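Side-chain contacts in homoserine dehydrogenase (Staphylococcus aureus M1064, PDB 4PG7), which catalyses the NAD(P)-dependent interconversion of aspartate semialdehyde and homoserine in the aspartic acid pathway: residues L29-T33 and V34-V38; D83-E86 and I87-D90; I103-T106 and V107-R111; A199-E202 and A203-L206. All coordinates share one frame; numbering follows the deposited sequence.

Overall arrangement
Read from the N terminus, the four contacts follow in series, each closing a loop or turn of a few residues before the next begins; none nests or crosses. Interaction 1 turns strand 22-29 into helix 33-53, interaction 2 closes round the short helix 84-88, and interaction 3 starts helix 106-115 after strand 95-98. These three sit around the parallel sheet of the nucleotide-binding domain and touch: Leu29 meets both Ile87 and Trp109, while Val84 and Leu88 pack on Trp109. Interaction 4, at the end of helix 196-205, stands apart in a different family region, its centre about 28 Å from that of interaction 1.

Interaction 1. Residues L29-T33 and V34-V38; sequences LGLGT and VGSGV
Thr33, Val34 and Ser36 bury much of the surface where the loop after strand 22-29 winds into helix 33-53, and Ser36 makes the specific contact, onto Gly32 O and Leu31. Ser36 reaches back to the carbonyl of Gly32, the N-cap residue, with two donors: its backbone N lies 2.9 Å from Gly32 O and its OG 2.7 Å from the same oxygen. The two arrive from opposite faces of the carbonyl plane, each tilted about 30° out of it. The hydroxyl can do this because OG stands beside its own backbone N (chi1 -55°), folded toward the preceding turn. Leu31 lies against that group, its CD2 3.5 Å from Ser36 OG, and continues onto Val64 and Ile75. Thr33 contributes chiefly through its backbone, Gly37 N bonding to Thr33 O at 3.0 Å; its hydroxyl turns elsewhere, to Ser323 OG at the start of helix 323-339. Val34 touches Val99 and, on that same helix, Ser323 and Thr326. Gly35 packs bare against the loop, its CA 4.1 Å from Gly30 O. Gly30, Gly32 and Gly35 fit the GxGxxG pattern. The chemistry implies a first turn in which one carbonyl oxygen, Gly32 O, takes two donors of Ser36, while the amide of Gly32, and weakly that of Gly35, meet a water, consistent with the dinucleotide-binding turn of Rossmann folds.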
loop_
_atom_site.group_PDB
_atom_site.type_symbol
_atom_site.label_atom_id
_atom_site.label_comp_id
_atom_site.label_asym_id
_atom_site.label_seq_id
_atom_site.Cartn_x
_atom_site.Cartn_y
_atom_site.Cartn_z
ATOM N N LEU A 29 -6.342 -27.239 -13.739
ATOM C CA LEU A 29 -7.599 -27.756 -13.235
ATOM C C LEU A 29 -8.599 -26.622 -13.360
ATOM O O LEU A 29 -8.576 -25.684 -12.552
ATOM C CB LEU A 29 -7.464 -28.237 -11.787
ATOM C CG LEU A 29 -6.360 -29.242 -11.473
ATOM C CD1 LEU A 29 -6.385 -29.580 -9.998
ATOM C CD2 LEU A 29 -6.524 -30.511 -12.303
ATOM N N GLY A 30 -9.443 -26.698 -14.388
ATOM C CA GLY A 30 -10.452 -25.671 -14.662
ATOM C C GLY A 30 -10.085 -24.781 -15.837
ATOM O O GLY A 30 -8.915 -24.518 -16.087
ATOM N N LEU A 31 -11.097 -24.332 -16.570
ATOM C CA LEU A 31 -10.879 -23.502 -17.740
ATOM C C LEU A 31 -11.998 -22.453 -17.871
ATOM O O LEU A 31 -12.648 -22.342 -18.908
ATOM C CB LEU A 31 -10.788 -24.390 -18.997
ATOM C CG LEU A 31 -9.801 -24.117 -20.121
ATOM C CD1 LEU A 31 -10.415 -24.451 -21.485
ATOM C CD2 LEU A 31 -9.240 -22.728 -20.088
ATOM N N GLY A 32 -12.228 -21.683 -16.815
ATOM C CA GLY A 32 -13.185 -20.570 -16.891
ATOM C C GLY A 32 -12.488 -19.360 -17.473
ATOM O O GLY A 32 -11.584 -19.506 -18.301
ATOM N N THR A 33 -12.886 -18.161 -17.044
ATOM C CA THR A 33 -12.245 -16.946 -17.535
ATOM C C THR A 33 -10.810 -16.873 -17.041
ATOM O O THR A 33 -9.924 -16.474 -17.775
ATOM C CB THR A 33 -12.999 -15.672 -17.097
ATOM O OG1 THR A 33 -13.144 -15.683 -15.677
ATOM C CG2 THR A 33 -14.369 -15.628 -17.728
ATOM N N VAL A 34 -10.567 -17.286 -15.806
ATOM C CA VAL A 34 -9.200 -17.243 -15.269
ATOM C C VAL A 34 -8.323 -18.290 -15.988
ATOM O O VAL A 34 -7.201 -17.989 -16.405
ATOM C CB VAL A 34 -9.178 -17.462 -13.734
ATOM C CG1 VAL A 34 -7.754 -17.562 -13.225
ATOM C CG2 VAL A 34 -9.911 -16.339 -13.004
ATOM N N GLY A 35 -8.829 -19.513 -16.109
ATOM C CA GLY A 35 -8.098 -20.587 -16.815
ATOM C C GLY A 35 -7.778 -20.236 -18.253
ATOM O O GLY A 35 -6.641 -20.376 -18.694
ATOM N N SER A 36 -8.764 -19.714 -18.974
ATOM C CA SER A 36 -8.537 -19.257 -20.351
ATOM C C SER A 36 -7.469 -18.188 -20.412
ATOM O O SER A 36 -6.561 -18.243 -21.258
ATOM C CB SER A 36 -9.827 -18.734 -20.954
ATOM O OG SER A 36 -10.815 -19.733 -20.855
ATOM N N GLY A 37 -7.547 -17.226 -19.487
ATOM C CA GLY A 37 -6.532 -16.190 -19.381
ATOM C C GLY A 37 -5.148 -16.720 -19.106
ATOM O O GLY A 37 -4.183 -16.254 -19.701
ATOM N N VAL A 38 -5.036 -17.708 -18.215
ATOM C CA VAL A 38 -3.737 -18.346 -17.944
ATOM C C VAL A 38 -3.167 -18.975 -19.205
ATOM O O VAL A 38 -1.978 -18.837 -19.493
ATOM C CB VAL A 38 -3.832 -19.412 -16.829
ATOM C CG1 VAL A 38 -2.557 -20.250 -16.748
ATOM C CG2 VAL A 38 -4.095 -18.738 -15.476
HETATM O O HOH W 1 -11.294 -20.956 -14.164
#

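Interaction 2. Residues D83-E86 and I87-D90; sequences DVNE and ILND
Leu88 folds back along helix 84-88 onto Val84, one turn earlier, and its side chain can be followed outward atom by atom. Leu88 CB passes 3.7 Å from Val84 O. CG, set beside the backbone N by a chi1 of -63°, comes closer to that oxygen and also meets Val84 CG2. At the tip the two branches part: Leu88 CD1 rests 3.9 Å from Val84 CG2, whereas CD2 leaves the turn for the backbone of Trp109 on helix 106-115. Asn85 OD1 is a looser neighbour of Leu88 CD1. Val84 O takes two amides, Leu88 N at 2.9 Å in the carbonyl plane and Ile87 N at 3.0 Å from well above it, the second N-H bent to 132°. One turn therefore shares an alpha-helical and a 3-10 type bond. Its start is capped by Asp83, whose OD1 accepts from Asn85 N at 3.0 Å. At the other end Asn89 N closes on Asn85 O, also at 2.9 Å, and the carboxylate of Asp90 turns away to Ser92, Lys60 and His61. Ile87 lies on the sheet, against Ala27, Leu29 and Leu63. The result is a short two-sided helix: an acidic N-cap, whose negative charge would probably interact favourably with the helix dipole, holds its start, while Val84, Ile87 and Leu88 supply the apolar face that packs on the sheet and on helix 106-115.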
loop_
_atom_site.group_PDB
_atom_site.type_symbol
_atom_site.label_atom_id
_atom_site.label_comp_id
_atom_site.label_asym_id
_atom_site.label_seq_id
_atom_site.Cartn_x
_atom_site.Cartn_y
_atom_site.Cartn_z
ATOM N N ASP A 83 -11.381 -36.447 -16.243
ATOM C CA ASP A 83 -10.941 -37.327 -15.171
ATOM C C ASP A 83 -9.706 -36.758 -14.472
ATOM O O ASP A 83 -8.603 -36.802 -15.006
ATOM C CB ASP A 83 -10.657 -38.730 -15.733
ATOM C CG ASP A 83 -10.400 -39.752 -14.642
ATOM O OD1 ASP A 83 -10.206 -39.354 -13.482
ATOM O OD2 ASP A 83 -10.382 -40.961 -14.944
ATOM N N VAL A 84 -9.908 -36.218 -13.277
ATOM C CA VAL A 84 -8.822 -35.619 -12.492
ATOM C C VAL A 84 -7.668 -36.604 -12.182
ATOM O O VAL A 84 -6.503 -36.205 -12.086
ATOM C CB VAL A 84 -9.367 -35.000 -11.180
ATOM C CG1 VAL A 84 -9.892 -36.079 -10.240
ATOM C CG2 VAL A 84 -8.305 -34.151 -10.512
ATOM N N ASN A 85 -7.994 -37.889 -12.047
ATOM C CA ASN A 85 -6.988 -38.930 -11.799
ATOM C C ASN A 85 -5.995 -39.102 -12.927
ATOM O O ASN A 85 -4.850 -39.494 -12.701
ATOM C CB ASN A 85 -7.681 -40.251 -11.493
ATOM C CG ASN A 85 -8.392 -40.212 -10.172
ATOM O OD1 ASN A 85 -7.937 -39.558 -9.240
ATOM N ND2 ASN A 85 -9.517 -40.903 -10.085
ATOM N N GLU A 86 -6.432 -38.813 -14.141
ATOM C CA GLU A 86 -5.541 -38.818 -15.278
ATOM C C GLU A 86 -4.417 -37.803 -15.082
ATOM O O GLU A 86 -3.287 -38.002 -15.541
ATOM C CB GLU A 86 -6.327 -38.525 -16.558
ATOM C CG GLU A 86 -5.476 -38.558 -17.819
ATOM C CD GLU A 86 -6.296 -38.657 -19.098
ATOM O OE1 GLU A 86 -7.504 -38.327 -19.088
ATOM O OE2 GLU A 86 -5.721 -39.104 -20.114
ATOM N N ILE A 87 -4.733 -36.713 -14.395
ATOM C CA ILE A 87 -3.758 -35.690 -14.115
ATOM C C ILE A 87 -2.964 -36.047 -12.861
ATOM O O ILE A 87 -1.747 -35.931 -12.850
ATOM C CB ILE A 87 -4.443 -34.305 -13.943
ATOM C CG1 ILE A 87 -4.951 -33.810 -15.288
ATOM C CG2 ILE A 87 -3.485 -33.299 -13.344
ATOM C CD1 ILE A 87 -5.950 -32.670 -15.196
ATOM N N LEU A 88 -3.651 -36.471 -11.805
ATOM C CA LEU A 88 -2.982 -36.747 -10.532
ATOM C C LEU A 88 -2.026 -37.947 -10.632
ATOM O O LEU A 88 -1.051 -38.022 -9.891
ATOM C CB LEU A 88 -4.001 -36.964 -9.406
ATOM C CG LEU A 88 -4.900 -35.762 -9.081
ATOM C CD1 LEU A 88 -6.011 -36.136 -8.109
ATOM C CD2 LEU A 88 -4.084 -34.605 -8.538
ATOM N N ASN A 89 -2.302 -38.872 -11.537
ATOM C CA ASN A 89 -1.435 -40.037 -11.704
ATOM C C ASN A 89 -0.339 -39.851 -12.750
ATOM O O ASN A 89 0.431 -40.785 -13.002
ATOM C CB ASN A 89 -2.274 -41.276 -12.041
ATOM C CG ASN A 89 -3.181 -41.695 -10.896
ATOM O OD1 ASN A 89 -2.969 -41.309 -9.752
ATOM N ND2 ASN A 89 -4.219 -42.453 -11.210
ATOM N N ASP A 90 -0.260 -38.672 -13.369
ATOM C CA ASP A 90 0.728 -38.453 -14.425
ATOM C C ASP A 90 2.052 -38.030 -13.800
ATOM O O ASP A 90 2.223 -36.859 -13.435
ATOM C CB ASP A 90 0.233 -37.403 -15.428
ATOM C CG ASP A 90 1.145 -37.273 -16.643
ATOM O OD1 ASP A 90 2.324 -37.701 -16.578
ATOM O OD2 ASP A 90 0.678 -36.763 -17.679
#

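Interaction 3. Residues I103-T106 and V107-R111; sequences IEPT and VDWLR
Trp109 carries its CG beside the backbone N (chi1 -64°), and a chi2 of only -10° then swings the indole back along helix 106-115 over the turn that begins it. Pro105, the N-cap residue, lies alongside the ring and points the same way. Its CG sits 3.5 Å from Trp109 CZ2 and its CB 3.7 Å from Trp109 NE1, a contact of aliphatic ring with indole. Pro105 O stands over one face of the indole, 3.5 Å above the plane and displaced toward the rim; the same oxygen accepts from Trp109 N at 3.2 Å in the carbonyl plane. Thr106 CA lies over that face as well. The peptide bond before Pro105 is cis, bending the loop where the helix starts. On another side of the turn Val107 and Ile103 run side by side, with Ile103 CG2 4.2 Å from Val107 CG2. Val107 N bonds to Ile103 O at 2.9 Å. Thr106 turns its OG1 to Gly101 O, and Leu110 N bonds to Thr106 O at 3.1 Å. Ile103 and Val107 continue onto Leu127, while Leu110 faces helix 129-141 and strand 95-98. Such chemistry makes a helix start held by backbone bonds and flanked by apolar contacts on separate sides of the turn, in which Pro105 O accepts the amide of Trp109 and also lies over one indole face.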
loop_
_atom_site.group_PDB
_atom_site.type_symbol
_atom_site.label_atom_id
_atom_site.label_comp_id
_atom_site.label_asym_id
_atom_site.label_seq_id
_atom_site.Cartn_x
_atom_site.Cartn_y
_atom_site.Cartn_z
ATOM N N ILE A 103 -14.188 -26.242 -2.371
ATOM C CA ILE A 103 -13.456 -26.874 -1.283
ATOM C C ILE A 103 -13.431 -28.379 -1.471
ATOM O O ILE A 103 -12.380 -29.001 -1.351
ATOM C CB ILE A 103 -14.078 -26.543 0.084
ATOM C CG1 ILE A 103 -14.045 -25.035 0.323
ATOM C CG2 ILE A 103 -13.341 -27.274 1.213
ATOM C CD1 ILE A 103 -12.666 -24.427 0.184
ATOM N N GLU A 104 -14.598 -28.963 -1.725
ATOM C CA GLU A 104 -14.690 -30.380 -1.985
ATOM C C GLU A 104 -15.219 -30.587 -3.397
ATOM O O GLU A 104 -16.221 -29.985 -3.778
ATOM C CB GLU A 104 -15.581 -31.036 -0.935
ATOM C CG GLU A 104 -15.128 -30.731 0.486
ATOM C CD GLU A 104 -16.111 -31.193 1.542
ATOM O OE1 GLU A 104 -16.153 -30.557 2.621
ATOM O OE2 GLU A 104 -16.845 -32.173 1.299
ATOM N N PRO A 105 -14.527 -31.413 -4.200
ATOM C CA PRO A 105 -13.364 -32.234 -3.862
ATOM C C PRO A 105 -11.996 -31.551 -4.086
ATOM O O PRO A 105 -10.953 -32.207 -3.952
ATOM C CB PRO A 105 -13.511 -33.407 -4.831
ATOM C CG PRO A 105 -14.135 -32.797 -6.046
ATOM C CD PRO A 105 -14.886 -31.560 -5.620
ATOM N N THR A 106 -12.003 -30.255 -4.402
ATOM C CA THR A 106 -10.807 -29.564 -4.891
ATOM C C THR A 106 -9.610 -29.638 -3.950
ATOM O O THR A 106 -8.489 -29.898 -4.395
ATOM C CB THR A 106 -11.110 -28.085 -5.174
ATOM O OG1 THR A 106 -12.283 -28.001 -5.983
ATOM C CG2 THR A 106 -9.962 -27.407 -5.905
ATOM N N VAL A 107 -9.835 -29.411 -2.662
ATOM C CA VAL A 107 -8.732 -29.442 -1.696
ATOM C C VAL A 107 -8.061 -30.824 -1.636
ATOM O O VAL A 107 -6.836 -30.910 -1.556
ATOM C CB VAL A 107 -9.169 -28.966 -0.291
ATOM C CG1 VAL A 107 -8.078 -29.232 0.733
ATOM C CG2 VAL A 107 -9.470 -27.479 -0.329
ATOM N N ASP A 108 -8.858 -31.886 -1.691
ATOM C CA ASP A 108 -8.314 -33.252 -1.728
ATOM C C ASP A 108 -7.457 -33.501 -2.976
ATOM O O ASP A 108 -6.435 -34.180 -2.894
ATOM C CB ASP A 108 -9.435 -34.294 -1.646
ATOM C CG ASP A 108 -10.088 -34.356 -0.264
ATOM O OD1 ASP A 108 -9.426 -34.020 0.759
ATOM O OD2 ASP A 108 -11.275 -34.752 -0.200
ATOM N N TRP A 109 -7.864 -32.935 -4.113
ATOM C CA TRP A 109 -7.056 -32.997 -5.317
ATOM C C TRP A 109 -5.690 -32.389 -5.062
ATOM O O TRP A 109 -4.667 -32.945 -5.464
ATOM C CB TRP A 109 -7.707 -32.244 -6.481
ATOM C CG TRP A 109 -9.004 -32.806 -6.936
ATOM C CD1 TRP A 109 -9.555 -33.990 -6.576
ATOM C CD2 TRP A 109 -9.896 -32.212 -7.880
ATOM N NE1 TRP A 109 -10.745 -34.171 -7.234
ATOM C CE2 TRP A 109 -10.980 -33.089 -8.035
ATOM C CE3 TRP A 109 -9.896 -31.006 -8.590
ATOM C CZ2 TRP A 109 -12.054 -32.812 -8.881
ATOM C CZ3 TRP A 109 -10.971 -30.727 -9.429
ATOM C CH2 TRP A 109 -12.031 -31.631 -9.570
ATOM N N LEU A 110 -5.676 -31.241 -4.394
ATOM C CA LEU A 110 -4.422 -30.534 -4.148
ATOM C C LEU A 110 -3.556 -31.290 -3.131
ATOM O O LEU A 110 -2.330 -31.354 -3.286
ATOM C CB LEU A 110 -4.680 -29.098 -3.709
ATOM C CG LEU A 110 -5.518 -28.265 -4.691
ATOM C CD1 LEU A 110 -5.676 -26.851 -4.158
ATOM C CD2 LEU A 110 -4.928 -28.232 -6.088
ATOM N N ARG A 111 -4.190 -31.894 -2.132
ATOM C CA ARG A 111 -3.472 -32.740 -1.166
ATOM C C ARG A 111 -2.773 -33.896 -1.885
ATOM O O ARG A 111 -1.612 -34.214 -1.609
ATOM C CB ARG A 111 -4.435 -33.298 -0.116
ATOM C CG ARG A 111 -5.010 -32.236 0.823
ATOM C CD ARG A 111 -6.219 -32.728 1.614
ATOM N NE ARG A 111 -5.835 -33.233 2.926
ATOM C CZ ARG A 111 -5.481 -34.489 3.187
ATOM N NH1 ARG A 111 -5.469 -35.419 2.237
ATOM N NH2 ARG A 111 -5.144 -34.824 4.421
#

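Interaction 4. Residues A199-E202 and A203-L206; sequences ALDE and AKRL
The last turn of helix 196-205 brings residues three and four apart together: Glu202 with Arg205 and with Leu206. Glu202 leaves the backbone with CG anti to N (chi1 -170°) but bends at chi2, which brings its carboxylate round to the following turn. There OE2 forms a salt bridge with Arg205: NH2 donates at 3.1 Å with an N-H angle of 162°, and NE adds a weak bond at 3.4 Å. The carboxylate lies near the guanidinium plane, yet the donor meets OE2 from well above the carboxylate's own plane, the two groups being turned 54° apart. Asp201 O sits over the centre of one guanidinium face of Arg205, 3.9 Å above it. The other carboxylate oxygen, Glu202 OE1, is pressed against Leu206, 3.2 Å from its CG. A water donates to Asp201 OD1 at 2.8 Å; its link onward to the extended Lys204 is doubtful. Backbone bonds run the length of the turn, ending with Leu206 N on Glu202 O at 2.9 Å. Charged groups thus line the outer side of the helix. Its inner side lies on helix 180-192, where Ala199 and Leu200 meet Ile185 and Leu206 touches Phe184; Ala203 and Lys204 reach the following loop at Ala209, and Leu200 packs on Pro213 just before helix 214-217.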
loop_
_atom_site.group_PDB
_atom_site.type_symbol
_atom_site.label_atom_id
_atom_site.label_comp_id
_atom_site.label_asym_id
_atom_site.label_seq_id
_atom_site.Cartn_x
_atom_site.Cartn_y
_atom_site.Cartn_z
ATOM N N ALA A 199 -29.645 2.502 -4.328
ATOM C CA ALA A 199 -28.204 2.404 -4.574
ATOM C C ALA A 199 -27.823 1.010 -5.038
ATOM O O ALA A 199 -26.992 0.859 -5.927
ATOM C CB ALA A 199 -27.409 2.786 -3.324
ATOM N N LEU A 200 -28.442 -0.018 -4.457
ATOM C CA LEU A 200 -28.200 -1.388 -4.905
ATOM C C LEU A 200 -28.681 -1.600 -6.332
ATOM O O LEU A 200 -27.998 -2.223 -7.141
ATOM C CB LEU A 200 -28.898 -2.394 -3.982
ATOM C CG LEU A 200 -28.907 -3.852 -4.429
ATOM C CD1 LEU A 200 -27.491 -4.398 -4.586
ATOM C CD2 LEU A 200 -29.705 -4.685 -3.431
ATOM N N ASP A 201 -29.868 -1.109 -6.654
ATOM C CA ASP A 201 -30.352 -1.248 -8.041
ATOM C C ASP A 201 -29.389 -0.560 -9.013
ATOM O O ASP A 201 -29.121 -1.068 -10.112
ATOM C CB ASP A 201 -31.760 -0.671 -8.185
ATOM C CG ASP A 201 -32.834 -1.572 -7.549
ATOM O OD1 ASP A 201 -32.566 -2.756 -7.207
ATOM O OD2 ASP A 201 -33.967 -1.099 -7.428
ATOM N N GLU A 202 -28.896 0.612 -8.624
ATOM C CA GLU A 202 -27.961 1.329 -9.473
ATOM C C GLU A 202 -26.682 0.496 -9.642
ATOM O O GLU A 202 -26.171 0.363 -10.760
ATOM C CB GLU A 202 -27.662 2.732 -8.926
ATOM C CG GLU A 202 -26.888 3.629 -9.882
ATOM C CD GLU A 202 -27.561 3.712 -11.252
ATOM O OE1 GLU A 202 -26.921 3.291 -12.234
ATOM O OE2 GLU A 202 -28.745 4.118 -11.348
ATOM N N ALA A 203 -26.181 -0.087 -8.556
ATOM C CA ALA A 203 -24.991 -0.937 -8.651
ATOM C C ALA A 203 -25.210 -2.134 -9.582
ATOM O O ALA A 203 -24.283 -2.546 -10.310
ATOM C CB ALA A 203 -24.561 -1.426 -7.288
ATOM N N LYS A 204 -26.403 -2.735 -9.509
ATOM C CA LYS A 204 -26.772 -3.782 -10.461
ATOM C C LYS A 204 -26.711 -3.280 -11.897
ATOM O O LYS A 204 -26.086 -3.911 -12.734
ATOM C CB LYS A 204 -28.169 -4.334 -10.168
ATOM C CG LYS A 204 -28.170 -5.314 -9.014
ATOM C CD LYS A 204 -29.574 -5.706 -8.612
ATOM C CE LYS A 204 -29.524 -6.775 -7.536
ATOM N NZ LYS A 204 -30.887 -7.052 -7.022
ATOM N N ARG A 205 -27.348 -2.152 -12.184
ATOM C CA ARG A 205 -27.365 -1.619 -13.554
ATOM C C ARG A 205 -25.962 -1.257 -14.074
ATOM O O ARG A 205 -25.678 -1.389 -15.270
ATOM C CB ARG A 205 -28.235 -0.369 -13.678
ATOM C CG ARG A 205 -29.722 -0.575 -13.487
ATOM C CD ARG A 205 -30.544 0.654 -13.840
ATOM N NE ARG A 205 -30.510 1.536 -12.712
ATOM C CZ ARG A 205 -31.434 1.610 -11.758
ATOM N NH1 ARG A 205 -32.565 0.915 -11.814
ATOM N NH2 ARG A 205 -31.237 2.443 -10.769
ATOM N N LEU A 206 -25.086 -0.828 -13.164
ATOM C CA LEU A 206 -23.777 -0.352 -13.558
ATOM C C LEU A 206 -22.745 -1.454 -13.651
ATOM O O LEU A 206 -21.623 -1.171 -14.017
ATOM C CB LEU A 206 -23.296 0.738 -12.616
ATOM C CG LEU A 206 -24.049 2.045 -12.703
ATOM C CD1 LEU A 206 -23.495 2.994 -11.645
ATOM C CD2 LEU A 206 -23.939 2.669 -14.084
HETATM O O HOH W 2 -32.680 -5.499 -6.576
#